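Local coordinates for protein galactose-1-phosphate uridylyltransferase (Pyrobaculum aerophilum str. IM2, PDB 6K9Z) that probably transfers uridylyl groups from UDP-glucose to hexose 1-phosphates in carbohydrate metabolism, and binds zinc, iron and uridine diphosphate, at residues I102-A107 / E221-L226; L183-R188 / A307-C312; V204-K209 / K231-A236; M272-G277 / T293-P298. The protein carries 1 engineered substitution. One frame throughout, in Å; residues are numbered along the deposited sequence.

Interaction 1: I102-A107 / E221-L226; sequences ILTAVA and EEVADL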
loop_
_atom_site.group_PDB
_atom_site.type_symbol
_atom_site.label_atom_id
_atom_site.label_comp_id
_atom_site.label_asym_id
_atom_site.label_seq_id
_atom_site.Cartn_x
_atom_site.Cartn_y
_atom_site.Cartn_z
ATOM N N ILE A 102 0.476 8.358 27.248
ATOM C CA ILE A 102 0.527 8.651 25.780
ATOM C C ILE A 102 -0.903 8.622 25.210
ATOM O O ILE A 102 -1.311 9.592 24.529
ATOM C CB ILE A 102 1.415 7.664 24.999
ATOM C CG1 ILE A 102 2.873 7.730 25.457
ATOM C CG2 ILE A 102 1.262 7.878 23.527
ATOM C CD1 ILE A 102 3.659 6.495 25.061
ATOM N N LEU A 103 -1.647 7.557 25.507
ATOM C CA LEU A 103 -3.046 7.384 25.000
ATOM C C LEU A 103 -3.933 8.522 25.507
ATOM O O LEU A 103 -4.683 9.057 24.705
ATOM C CB LEU A 103 -3.568 6.005 25.394
ATOM C CG LEU A 103 -2.767 4.863 24.758
ATOM C CD1 LEU A 103 -3.068 3.520 25.432
ATOM C CD2 LEU A 103 -3.008 4.754 23.274
ATOM N N THR A 104 -3.792 8.920 26.771
ATOM C CA THR A 104 -4.568 10.003 27.389
ATOM C C THR A 104 -4.284 11.305 26.660
ATOM O O THR A 104 -5.269 12.018 26.377
ATOM C CB THR A 104 -4.291 10.126 28.885
ATOM O OG1 THR A 104 -4.682 8.880 29.481
ATOM C CG2 THR A 104 -5.102 11.249 29.481
ATOM N N ALA A 105 -3.012 11.596 26.376
ATOM C CA ALA A 105 -2.632 12.850 25.690
ATOM C C ALA A 105 -3.212 12.843 24.257
ATOM O O ALA A 105 -3.662 13.917 23.767
ATOM C CB ALA A 105 -1.148 13.034 25.667
ATOM N N VAL A 106 -3.149 11.707 23.571
ATOM C CA VAL A 106 -3.692 11.613 22.185
ATOM C C VAL A 106 -5.210 11.812 22.232
ATOM O O VAL A 106 -5.732 12.602 21.418
ATOM C CB VAL A 106 -3.300 10.305 21.504
ATOM C CG1 VAL A 106 -4.001 10.121 20.175
ATOM C CG2 VAL A 106 -1.799 10.234 21.334
ATOM N N ALA A 107 -5.881 11.218 23.213
ATOM C CA ALA A 107 -7.336 11.416 23.330
ATOM C C ALA A 107 -7.627 12.922 23.571
ATOM O O ALA A 107 -8.600 13.428 23.011
ATOM C CB ALA A 107 -7.897 10.517 24.394
ATOM N N GLU A 221 -10.515 3.238 32.593
ATOM C CA GLU A 221 -10.217 1.799 32.734
ATOM C C GLU A 221 -9.915 1.188 31.350
ATOM O O GLU A 221 -9.042 0.300 31.212
ATOM C CB GLU A 221 -11.429 1.103 33.334
ATOM C CG GLU A 221 -11.095 -0.273 33.844
ATOM C CD GLU A 221 -10.238 -0.298 35.112
ATOM O OE1 GLU A 221 -10.139 0.782 35.791
ATOM O OE2 GLU A 221 -9.650 -1.408 35.424
ATOM N N GLU A 222 -10.744 1.514 30.363
ATOM C CA GLU A 222 -10.532 1.005 28.985
ATOM C C GLU A 222 -9.171 1.472 28.501
ATOM O O GLU A 222 -8.489 0.701 27.846
ATOM C CB GLU A 222 -11.679 1.428 28.087
ATOM C CG GLU A 222 -12.974 0.668 28.328
ATOM C CD GLU A 222 -14.082 1.258 27.489
ATOM O OE1 GLU A 222 -14.279 2.476 27.560
ATOM O OE2 GLU A 222 -14.590 0.538 26.626
ATOM N N VAL A 223 -8.783 2.707 28.794
ATOM C CA VAL A 223 -7.465 3.193 28.311
ATOM C C VAL A 223 -6.326 2.439 29.010
ATOM O O VAL A 223 -5.328 2.141 28.359
ATOM C CB VAL A 223 -7.371 4.711 28.454
ATOM C CG1 VAL A 223 -5.955 5.211 28.180
ATOM C CG2 VAL A 223 -8.379 5.343 27.499
ATOM N N ALA A 224 -6.420 2.179 30.311
ATOM C CA ALA A 224 -5.421 1.375 31.041
ATOM C C ALA A 224 -5.334 -0.010 30.394
ATOM O O ALA A 224 -4.218 -0.475 30.118
ATOM C CB ALA A 224 -5.776 1.287 32.506
ATOM N N ASP A 225 -6.462 -0.617 30.053
ATOM C CA ASP A 225 -6.459 -1.988 29.477
ATOM C C ASP A 225 -5.902 -1.920 28.041
ATOM O O ASP A 225 -5.289 -2.906 27.594
ATOM C CB ASP A 225 -7.848 -2.605 29.607
ATOM C CG ASP A 225 -8.165 -3.194 30.974
ATOM O OD1 ASP A 225 -7.211 -3.324 31.796
ATOM O OD2 ASP A 225 -9.353 -3.395 31.235
ATOM N N LEU A 226 -6.168 -0.834 27.319
ATOM C CA LEU A 226 -5.571 -0.577 25.978
ATOM C C LEU A 226 -4.048 -0.528 26.091
ATOM O O LEU A 226 -3.367 -1.197 25.257
ATOM C CB LEU A 226 -6.110 0.719 25.362
ATOM C CG LEU A 226 -5.510 1.069 24.003
ATOM C CD1 LEU A 226 -5.638 -0.143 23.043
ATOM C CD2 LEU A 226 -6.169 2.317 23.442
#

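Interaction 2: L183-R188 / A307-C312; sequences LVFQNR and AALQKC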
loop_
_atom_site.group_PDB
_atom_site.type_symbol
_atom_site.label_atom_id
_atom_site.label_comp_id
_atom_site.label_asym_id
_atom_site.label_seq_id
_atom_site.Cartn_x
_atom_site.Cartn_y
_atom_site.Cartn_z
ATOM N N LEU A 183 -7.120 -15.732 18.488
ATOM C CA LEU A 183 -6.951 -14.718 19.555
ATOM C C LEU A 183 -5.509 -14.840 20.040
ATOM O O LEU A 183 -5.091 -15.981 20.280
ATOM C CB LEU A 183 -7.959 -15.026 20.671
ATOM C CG LEU A 183 -8.108 -13.978 21.774
ATOM C CD1 LEU A 183 -8.548 -12.616 21.245
ATOM C CD2 LEU A 183 -9.158 -14.438 22.777
ATOM N N VAL A 184 -4.775 -13.756 20.212
ATOM C CA VAL A 184 -3.399 -13.838 20.769
ATOM C C VAL A 184 -3.387 -13.305 22.213
ATOM O O VAL A 184 -2.529 -13.740 22.978
ATOM C CB VAL A 184 -2.369 -13.138 19.888
ATOM C CG1 VAL A 184 -2.313 -13.800 18.524
ATOM C CG2 VAL A 184 -2.623 -11.651 19.831
ATOM N N PHE A 185 -4.314 -12.405 22.573
ATOM C CA PHE A 185 -4.357 -11.804 23.922
ATOM C C PHE A 185 -5.731 -11.205 24.156
ATOM O O PHE A 185 -6.373 -10.680 23.224
ATOM C CB PHE A 185 -3.240 -10.780 24.111
ATOM C CG PHE A 185 -3.335 -10.054 25.424
ATOM C CD1 PHE A 185 -2.965 -10.689 26.596
ATOM C CD2 PHE A 185 -3.815 -8.752 25.513
ATOM C CE1 PHE A 185 -3.050 -10.044 27.826
ATOM C CE2 PHE A 185 -3.978 -8.143 26.755
ATOM C CZ PHE A 185 -3.579 -8.784 27.908
ATOM N N GLN A 186 -6.190 -11.242 25.410
ATOM C CA GLN A 186 -7.382 -10.464 25.766
ATOM C C GLN A 186 -7.268 -10.090 27.222
ATOM O O GLN A 186 -6.578 -10.768 28.007
ATOM C CB GLN A 186 -8.661 -11.237 25.456
ATOM C CG GLN A 186 -8.901 -12.390 26.438
ATOM C CD GLN A 186 -10.151 -13.142 26.066
ATOM O OE1 GLN A 186 -11.198 -12.538 25.880
ATOM N NE2 GLN A 186 -10.037 -14.465 25.943
ATOM N N ASN A 187 -7.918 -8.982 27.535
ATOM C CA ASN A 187 -8.099 -8.517 28.930
ATOM C C ASN A 187 -9.590 -8.209 29.128
ATOM O O ASN A 187 -10.440 -8.636 28.316
ATOM C CB ASN A 187 -7.070 -7.481 29.391
ATOM C CG ASN A 187 -7.080 -6.207 28.579
ATOM O OD1 ASN A 187 -8.090 -5.860 27.983
ATOM N ND2 ASN A 187 -5.961 -5.507 28.568
ATOM N N ARG A 188 -9.923 -7.522 30.204
ATOM C CA ARG A 188 -11.363 -7.296 30.459
ATOM C C ARG A 188 -11.952 -6.417 29.375
ATOM O O ARG A 188 -13.171 -6.504 29.250
ATOM C CB ARG A 188 -11.586 -6.637 31.819
ATOM C CG ARG A 188 -11.261 -7.582 32.957
ATOM C CD ARG A 188 -11.343 -6.917 34.291
ATOM N NE ARG A 188 -11.182 -7.922 35.319
ATOM C CZ ARG A 188 -11.513 -7.747 36.582
ATOM N NH1 ARG A 188 -11.950 -6.561 36.961
ATOM N NH2 ARG A 188 -11.413 -8.730 37.474
ATOM N N ALA A 307 2.191 -17.964 21.250
ATOM C CA ALA A 307 3.228 -18.721 21.993
ATOM C C ALA A 307 4.279 -17.707 22.460
ATOM O O ALA A 307 4.711 -17.778 23.660
ATOM C CB ALA A 307 3.823 -19.828 21.141
ATOM N N ALA A 308 4.714 -16.807 21.562
ATOM C CA ALA A 308 5.762 -15.810 21.883
ATOM C C ALA A 308 5.250 -14.884 22.986
ATOM O O ALA A 308 6.038 -14.467 23.874
ATOM C CB ALA A 308 6.174 -14.997 20.668
ATOM N N LEU A 309 3.970 -14.544 22.904
ATOM C CA LEU A 309 3.300 -13.550 23.756
ATOM C C LEU A 309 3.260 -14.044 25.194
ATOM O O LEU A 309 3.256 -13.189 26.086
ATOM C CB LEU A 309 1.890 -13.334 23.203
ATOM C CG LEU A 309 1.115 -12.183 23.827
ATOM C CD1 LEU A 309 0.238 -11.516 22.773
ATOM C CD2 LEU A 309 0.297 -12.638 25.018
ATOM N N GLN A 310 3.262 -15.362 25.409
ATOM C CA GLN A 310 3.248 -15.965 26.772
ATOM C C GLN A 310 4.442 -15.447 27.567
ATOM O O GLN A 310 4.301 -15.271 28.806
ATOM C CB GLN A 310 3.293 -17.494 26.754
ATOM C CG GLN A 310 2.070 -18.113 26.085
ATOM C CD GLN A 310 0.741 -17.495 26.446
ATOM O OE1 GLN A 310 0.175 -17.810 27.501
ATOM N NE2 GLN A 310 0.180 -16.661 25.572
ATOM N N LYS A 311 5.564 -15.165 26.912
ATOM C CA LYS A 311 6.798 -14.712 27.605
ATOM C C LYS A 311 6.668 -13.231 28.004
ATOM O O LYS A 311 7.458 -12.815 28.880
ATOM C CB LYS A 311 8.023 -14.988 26.721
ATOM C CG LYS A 311 8.113 -16.414 26.179
ATOM C CD LYS A 311 9.198 -16.625 25.108
ATOM C CE LYS A 311 10.606 -16.312 25.599
ATOM N NZ LYS A 311 10.883 -16.816 26.974
ATOM N N CYS A 312 5.665 -12.488 27.494
ATOM C CA CYS A 312 5.426 -11.048 27.834
ATOM C C CYS A 312 4.430 -10.881 29.004
ATOM O O CYS A 312 4.188 -9.715 29.415
ATOM C CB CYS A 312 4.889 -10.295 26.635
ATOM S SG CYS A 312 6.067 -10.399 25.250
HETATM O O HOH W 1 -2.569 -15.245 25.254
#

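Interaction 3: V204-K209 / K231-A236; sequences VHIYPK and KITLCA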
loop_
_atom_site.group_PDB
_atom_site.type_symbol
_atom_site.label_atom_id
_atom_site.label_comp_id
_atom_site.label_asym_id
_atom_site.label_seq_id
_atom_site.Cartn_x
_atom_site.Cartn_y
_atom_site.Cartn_z
ATOM N N VAL A 204 -2.010 -8.083 13.593
ATOM C CA VAL A 204 -2.862 -8.202 14.801
ATOM C C VAL A 204 -3.774 -6.992 14.862
ATOM O O VAL A 204 -3.290 -5.836 14.704
ATOM C CB VAL A 204 -1.994 -8.367 16.064
ATOM C CG1 VAL A 204 -2.910 -8.476 17.291
ATOM C CG2 VAL A 204 -1.061 -9.539 16.014
ATOM N N HIS A 205 -5.077 -7.230 15.036
ATOM C CA HIS A 205 -6.072 -6.148 15.259
ATOM C C HIS A 205 -6.468 -6.146 16.730
ATOM O O HIS A 205 -6.661 -7.269 17.308
ATOM C CB HIS A 205 -7.259 -6.344 14.342
ATOM C CG HIS A 205 -6.968 -6.093 12.910
ATOM N ND1 HIS A 205 -7.961 -5.918 12.003
ATOM C CD2 HIS A 205 -5.787 -6.047 12.246
ATOM C CE1 HIS A 205 -7.418 -5.769 10.809
ATOM N NE2 HIS A 205 -6.071 -5.863 10.932
ATOM N N ILE A 206 -6.563 -4.966 17.320
ATOM C CA ILE A 206 -6.879 -4.821 18.757
ATOM C C ILE A 206 -8.209 -4.057 18.798
ATOM O O ILE A 206 -8.261 -2.832 18.458
ATOM C CB ILE A 206 -5.730 -4.188 19.540
ATOM C CG1 ILE A 206 -4.429 -4.990 19.322
ATOM C CG2 ILE A 206 -6.058 -4.057 21.024
ATOM C CD1 ILE A 206 -3.204 -4.479 20.069
ATOM N N TYR A 207 -9.229 -4.718 19.321
ATOM C CA TYR A 207 -10.597 -4.151 19.380
ATOM C C TYR A 207 -11.086 -4.059 20.804
ATOM O O TYR A 207 -10.807 -4.938 21.628
ATOM C CB TYR A 207 -11.626 -5.024 18.681
ATOM C CG TYR A 207 -11.767 -4.836 17.192
ATOM C CD1 TYR A 207 -10.943 -5.501 16.288
ATOM C CD2 TYR A 207 -12.816 -4.098 16.686
ATOM C CE1 TYR A 207 -11.139 -5.373 14.919
ATOM C CE2 TYR A 207 -13.019 -3.956 15.335
ATOM C CZ TYR A 207 -12.197 -4.610 14.441
ATOM O OH TYR A 207 -12.447 -4.446 13.104
ATOM N N PRO A 208 -11.866 -3.014 21.117
ATOM C CA PRO A 208 -12.539 -2.973 22.412
ATOM C C PRO A 208 -13.717 -3.957 22.380
ATOM O O PRO A 208 -14.391 -4.137 21.342
ATOM C CB PRO A 208 -12.981 -1.506 22.513
ATOM C CG PRO A 208 -13.272 -1.112 21.070
ATOM C CD PRO A 208 -12.276 -1.914 20.238
ATOM N N LYS A 209 -13.941 -4.607 23.530
ATOM C CA LYS A 209 -15.032 -5.591 23.657
ATOM C C LYS A 209 -16.373 -4.842 23.665
ATOM O O LYS A 209 -17.351 -5.432 23.239
ATOM C CB LYS A 209 -14.814 -6.412 24.927
ATOM C CG LYS A 209 -13.723 -7.463 24.773
ATOM C CD LYS A 209 -13.331 -8.133 26.087
ATOM C CE LYS A 209 -12.486 -9.369 25.864
ATOM N NZ LYS A 209 -12.357 -10.180 27.104
ATOM N N LYS A 231 1.066 -2.923 24.838
ATOM C CA LYS A 231 2.377 -3.325 25.359
ATOM C C LYS A 231 2.591 -4.806 25.086
ATOM O O LYS A 231 3.693 -5.187 24.633
ATOM C CB LYS A 231 2.469 -2.994 26.849
ATOM C CG LYS A 231 3.792 -3.341 27.483
ATOM C CD LYS A 231 3.937 -2.825 28.926
ATOM C CE LYS A 231 5.181 -3.332 29.621
ATOM N NZ LYS A 231 6.396 -2.759 29.030
ATOM N N ILE A 232 1.629 -5.644 25.476
ATOM C CA ILE A 232 1.841 -7.115 25.421
ATOM C C ILE A 232 1.904 -7.561 23.949
ATOM O O ILE A 232 2.740 -8.431 23.652
ATOM C CB ILE A 232 0.773 -7.824 26.264
ATOM C CG1 ILE A 232 1.085 -7.525 27.740
ATOM C CG2 ILE A 232 0.772 -9.314 25.976
ATOM C CD1 ILE A 232 0.045 -7.996 28.720
ATOM N N THR A 233 1.059 -7.019 23.070
ATOM C CA THR A 233 1.001 -7.433 21.630
ATOM C C THR A 233 2.337 -7.032 20.974
ATOM O O THR A 233 2.987 -7.845 20.287
ATOM C CB THR A 233 -0.248 -6.867 20.936
ATOM O OG1 THR A 233 -1.433 -7.377 21.533
ATOM C CG2 THR A 233 -0.226 -7.190 19.455
ATOM N N LEU A 234 2.811 -5.816 21.236
ATOM C CA LEU A 234 4.051 -5.342 20.564
ATOM C C LEU A 234 5.243 -6.098 21.155
ATOM O O LEU A 234 6.190 -6.406 20.433
ATOM C CB LEU A 234 4.130 -3.828 20.683
ATOM C CG LEU A 234 3.081 -3.089 19.859
ATOM C CD1 LEU A 234 3.137 -1.598 20.151
ATOM C CD2 LEU A 234 3.237 -3.368 18.366
ATOM N N CYS A 235 5.211 -6.433 22.436
ATOM C CA CYS A 235 6.254 -7.255 23.083
ATOM C C CYS A 235 6.353 -8.602 22.352
ATOM O O CYS A 235 7.462 -9.042 22.013
ATOM C CB CYS A 235 5.977 -7.407 24.569
ATOM S SG CYS A 235 7.083 -8.557 25.419
ATOM N N ALA A 236 5.219 -9.220 22.041
ATOM C CA ALA A 236 5.196 -10.522 21.351
ATOM C C ALA A 236 5.840 -10.381 19.961
ATOM O O ALA A 236 6.618 -11.254 19.577
ATOM C CB ALA A 236 3.797 -11.018 21.228
#

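Interaction 4: M272-G277 / T293-P298; sequences MYRPDG and TLDTTP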
loop_
_atom_site.group_PDB
_atom_site.type_symbol
_atom_site.label_atom_id
_atom_site.label_comp_id
_atom_site.label_asym_id
_atom_site.label_seq_id
_atom_site.Cartn_x
_atom_site.Cartn_y
_atom_site.Cartn_z
ATOM N N MET A 272 6.277 -6.519 9.904
ATOM C CA MET A 272 6.682 -6.564 8.476
ATOM C C MET A 272 7.767 -7.619 8.243
ATOM O O MET A 272 8.277 -7.687 7.139
ATOM C CB MET A 272 7.082 -5.183 7.952
ATOM C CG MET A 272 5.936 -4.179 8.012
ATOM S SD MET A 272 4.555 -4.762 6.957
ATOM C CE MET A 272 5.207 -4.305 5.364
ATOM N N TYR A 273 8.086 -8.485 9.208
ATOM C CA TYR A 273 8.972 -9.653 8.948
ATOM C C TYR A 273 8.100 -10.871 8.640
ATOM O O TYR A 273 7.157 -11.120 9.359
ATOM C CB TYR A 273 9.889 -9.969 10.123
ATOM C CG TYR A 273 11.100 -9.084 10.308
ATOM C CD1 TYR A 273 11.554 -8.222 9.324
ATOM C CD2 TYR A 273 11.870 -9.200 11.446
ATOM C CE1 TYR A 273 12.701 -7.454 9.502
ATOM C CE2 TYR A 273 13.017 -8.450 11.647
ATOM C CZ TYR A 273 13.433 -7.569 10.677
ATOM O OH TYR A 273 14.565 -6.834 10.841
ATOM N N ARG A 274 8.562 -11.693 7.630
ATOM C CA ARG A 274 7.934 -13.020 7.427
ATOM C C ARG A 274 8.306 -13.882 8.654
ATOM O O ARG A 274 9.242 -13.547 9.422
ATOM C CB ARG A 274 8.379 -13.676 6.107
ATOM C CG ARG A 274 7.895 -12.960 4.851
ATOM C CD ARG A 274 8.408 -13.629 3.576
ATOM N NE ARG A 274 7.901 -12.924 2.392
ATOM C CZ ARG A 274 8.416 -11.820 1.834
ATOM N NH1 ARG A 274 9.475 -11.218 2.360
ATOM N NH2 ARG A 274 7.847 -11.308 0.747
ATOM N N PRO A 275 7.781 -15.053 8.926
ATOM C CA PRO A 275 8.202 -15.972 9.985
ATOM C C PRO A 275 9.692 -16.343 9.909
ATOM O O PRO A 275 10.277 -16.572 10.949
ATOM C CB PRO A 275 7.268 -17.176 9.784
ATOM C CG PRO A 275 6.011 -16.560 9.258
ATOM C CD PRO A 275 6.525 -15.506 8.282
ATOM N N ASP A 276 10.272 -16.313 8.705
ATOM C CA ASP A 276 11.713 -16.584 8.462
ATOM C C ASP A 276 12.591 -15.344 8.719
ATOM O O ASP A 276 13.770 -15.450 8.430
ATOM C CB ASP A 276 11.928 -17.152 7.059
ATOM C CG ASP A 276 11.559 -16.218 5.927
ATOM O OD1 ASP A 276 11.325 -15.035 6.200
ATOM O OD2 ASP A 276 11.525 -16.684 4.774
ATOM N N GLY A 277 12.079 -14.231 9.269
ATOM C CA GLY A 277 12.870 -13.011 9.557
ATOM C C GLY A 277 13.145 -12.126 8.310
ATOM O O GLY A 277 13.791 -11.042 8.418
ATOM N N THR A 293 -0.462 -11.290 -0.539
ATOM C CA THR A 293 -0.027 -12.708 -0.489
ATOM C C THR A 293 0.475 -13.040 0.914
ATOM O O THR A 293 1.165 -12.252 1.548
ATOM C CB THR A 293 1.002 -12.991 -1.587
ATOM O OG1 THR A 293 2.179 -12.228 -1.314
ATOM C CG2 THR A 293 0.513 -12.589 -2.962
ATOM N N LEU A 294 0.158 -14.242 1.360
ATOM C CA LEU A 294 0.700 -14.804 2.619
ATOM C C LEU A 294 1.290 -16.162 2.333
ATOM O O LEU A 294 0.651 -16.949 1.584
ATOM C CB LEU A 294 -0.404 -14.979 3.659
ATOM C CG LEU A 294 -0.928 -13.703 4.242
ATOM C CD1 LEU A 294 -2.049 -14.008 5.233
ATOM C CD2 LEU A 294 0.216 -12.929 4.891
ATOM N N ASP A 295 2.450 -16.421 2.923
ATOM C CA ASP A 295 3.136 -17.711 2.742
ATOM C C ASP A 295 2.876 -18.580 3.971
ATOM O O ASP A 295 3.453 -19.681 4.037
ATOM C CB ASP A 295 4.618 -17.487 2.459
ATOM C CG ASP A 295 5.425 -17.081 3.673
ATOM O OD1 ASP A 295 4.856 -16.892 4.767
ATOM O OD2 ASP A 295 6.654 -16.993 3.498
ATOM N N THR A 296 2.064 -18.073 4.887
ATOM C CA THR A 296 1.728 -18.751 6.160
ATOM C C THR A 296 0.266 -18.487 6.480
ATOM O O THR A 296 -0.182 -17.339 6.317
ATOM C CB THR A 296 2.641 -18.273 7.294
ATOM O OG1 THR A 296 3.991 -18.436 6.848
ATOM C CG2 THR A 296 2.413 -19.065 8.558
ATOM N N THR A 297 -0.482 -19.479 6.959
ATOM C CA THR A 297 -1.903 -19.150 7.262
ATOM C C THR A 297 -1.975 -18.168 8.418
ATOM O O THR A 297 -1.169 -18.231 9.333
ATOM C CB THR A 297 -2.750 -20.385 7.539
ATOM O OG1 THR A 297 -2.326 -20.930 8.787
ATOM C CG2 THR A 297 -2.660 -21.401 6.428
ATOM N N PRO A 298 -2.995 -17.285 8.439
ATOM C CA PRO A 298 -3.294 -16.475 9.617
ATOM C C PRO A 298 -3.422 -17.315 10.896
ATOM O O PRO A 298 -3.086 -16.819 11.949
ATOM C CB PRO A 298 -4.591 -15.762 9.215
ATOM C CG PRO A 298 -4.488 -15.608 7.700
ATOM C CD PRO A 298 -3.786 -16.879 7.267
#

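Interaction 1: I102-A107 / E221-L226
Thr104 OG1 is hydrogen-bonded to Lys100 O one turn back in its own helix, and it also touches Val223 CG1 across the gap, a van der Waals contact of 4.1 Å. The torsion explains this double placement: with chi1 at -61°, the hydroxyl lies beside the backbone N, where it can return to the preceding turn, and the two side chains meet at about a right angle. No hydrogen bond joins the segments. The same Val223 methyl, CG1, also rests against Leu103 CB at 3.8 Å, so it sits over the point where the backbones come nearest, Leu103 to Val223.

One turn further along the second helix, Leu226 meets the branched end of Leu103. Leu103 CD1 lies 3.7 Å from Leu226 CG, and Leu103 CD2 is 4.0 Å from Leu226 CD2, so both branches of Leu103 are used. Glu222 and Asp225 turn to other partners: Glu222 forms a salt bridge with Arg212, and Asp225 accepts a hydrogen bond from Asn189.

The short axes approach to 10.3 Å, with their N-to-C directions 127° apart, and the paired surfaces bury 171 Å². This is an apolar helix-helix crossing between helix 96-114, whose Val106 packs on strand 121-128, and helix 220-240. It joins the N-terminal and C-terminal family regions of the half-barrel.

Interaction 2: L183-R188 / A307-C312
Leu309 brings both terminal methyls down on the backbone carbonyl of Val184, and this is where the two segments fit tightly. Leu309 CD1 lies 3.6 Å from Val184 O and CD2 3.7 Å from the same oxygen. CD1 then continues to Phe185 CB at 3.8 Å, while Val184 CG2 is a little farther from it, at 4.1 Å. Leu309 crosses both neighbours at about a right angle. Its CG is anti to the backbone N (chi1 -171°), which carries the branch off the helix toward the strand. Ile232 and Ala236 of helix 220-240 also pack on this leucine, and Ile232 touches Phe185 as well.

Val184 and Phe185 form a classic beta bulge on strand 183-186, the outermost strand of the large sheet within this chain. Both residues face Ala192 of strand 190-193, and the psi of -27° at Val184 records the local departure from extended geometry.

The other side of the contact is looser and wet. Gln310 is exposed, and its CB leaves the backbone away from the strand, yet its folded chain brings NE2 back toward it. A water spans the remaining distance: it donates to Val184 O at 2.7 Å and accepts from Gln310 NE2 at 3.1 Å. The water thus gives this carbonyl a polar partner, whereas the leucine methyls only touch it. The amide nitrogen of Gln310 is also hydrogen-bonded to Lys306 O in the preceding turn. Just past Leu309, Cys312 makes no contact with 183-188; its SG is bonded to Cys235 SG of helix 220-240.

Interaction 3: V204-K209 / K231-A236
Helix 220-240 lies against strand 202-208 of the half-barrel sheet, and Thr233 supplies the contact by meeting Val204 and Ile206, alternate residues whose CB atoms point to the helix. The intervening His205 directs its CB the other way. On this strand Tyr207 stacks on His266, an iron ligand, and meets the ring of the zinc ligand His264 edge-to-face.

Two branches of Thr233 divide the work. CG2 reaches Val204, coming within 3.7 Å of CG1 and 4.0 Å of CB. The hydroxyl branch turns to Ile206, whose CD1 is 3.7 Å from Thr233 OG1 and 3.9 Å from Thr233 CB. Both pairs approach tip to tip, and such side chains bridge the 7.9 Å between the CA atoms of Val204 and Thr233. The buried area is 113 Å². Ile206 is extended from CA to CD1 (chi2 -179°), so its terminal methyl spans much of the distance.

Ile269 of strand 266-271 and Ala192 of strand 190-193 also touch Thr233, placing it over three neighbouring strands. The side chain of Ile206 is about 6 Å from that of His266.

Thr233 OG1 is hydrogen-bonded to Ala229 O within its own helix. The buried hydroxyl consequently has a polar partner already, so it can lie against the Ile206 methyl by van der Waals contact, with no hydrogen bond crossing to the strand.

Interaction 4: M272-G277 / T293-P298
The guanidinium of Arg274 has Asp295 OD2 at its edge, near its plane, while the carboxylate plane is turned 62° from it. This is a proximity of opposite charges and not a salt bridge: Arg274 NE to Asp295 OD2 is 4.4 Å, and the nearest arginine atom, CD, is 3.8 Å from that oxygen. On the ring of Tyr273, one face carries Gly277 O, 3.7 Å above the plane and over its centre.

Arg274 to Gly277 form a type I beta turn, closed by the hydrogen bond from Gly277 N to Arg274 O. Its second residue, Pro275, is pressed against the loop that follows strand 291-294. Pro275 CG lies 3.7 Å from Thr296 OG1, and Pro275 CD is 4.1 Å from Asp295 OD1, the ring sliding past each side chain in the opposite direction. Asp276 OD2 is 5.0 Å from Asp295 OD2, a like charge that Arg274 probably offsets.

Thr297 OG1 caps the start of helix 298-309 by its hydrogen bond with Glu300 N. Leading into this loop, Thr293 and Leu294 pair in parallel with a strand of the second subunit. Thr293 touches a bound uridine-5'-diphosphate, and the side chain of Arg274 is about 4 Å from it.

Asp295 OD1 accepts a hydrogen bond from Thr296 OG1 at 2.7 Å, met from above the carboxylate, 43° out of its plane.

Helix 220-240 connects the first three contacts: interactions 1 and 3 both use it, with centres 13 Å apart, and interaction 2 reaches it through Leu309. Interactions 2 and 3 are the closest pair, 8 Å between centres. They share the Cys235 to Cys312 disulfide and packing of Leu309 CD2 on Ile232 CG2 at 3.5 Å. Asn187 ND2 also meets Asp225 O of interaction 1 at 2.9 Å. Interaction 4 touches none of the others, its centre 30, 19 and 18 Å from those of interactions 1, 2 and 3. Interaction 3 lies near the iron site, the Ile206 side chain about 11 Å from the iron, whereas interaction 4 adjoins bound uridine-5'-diphosphate at the subunit interface.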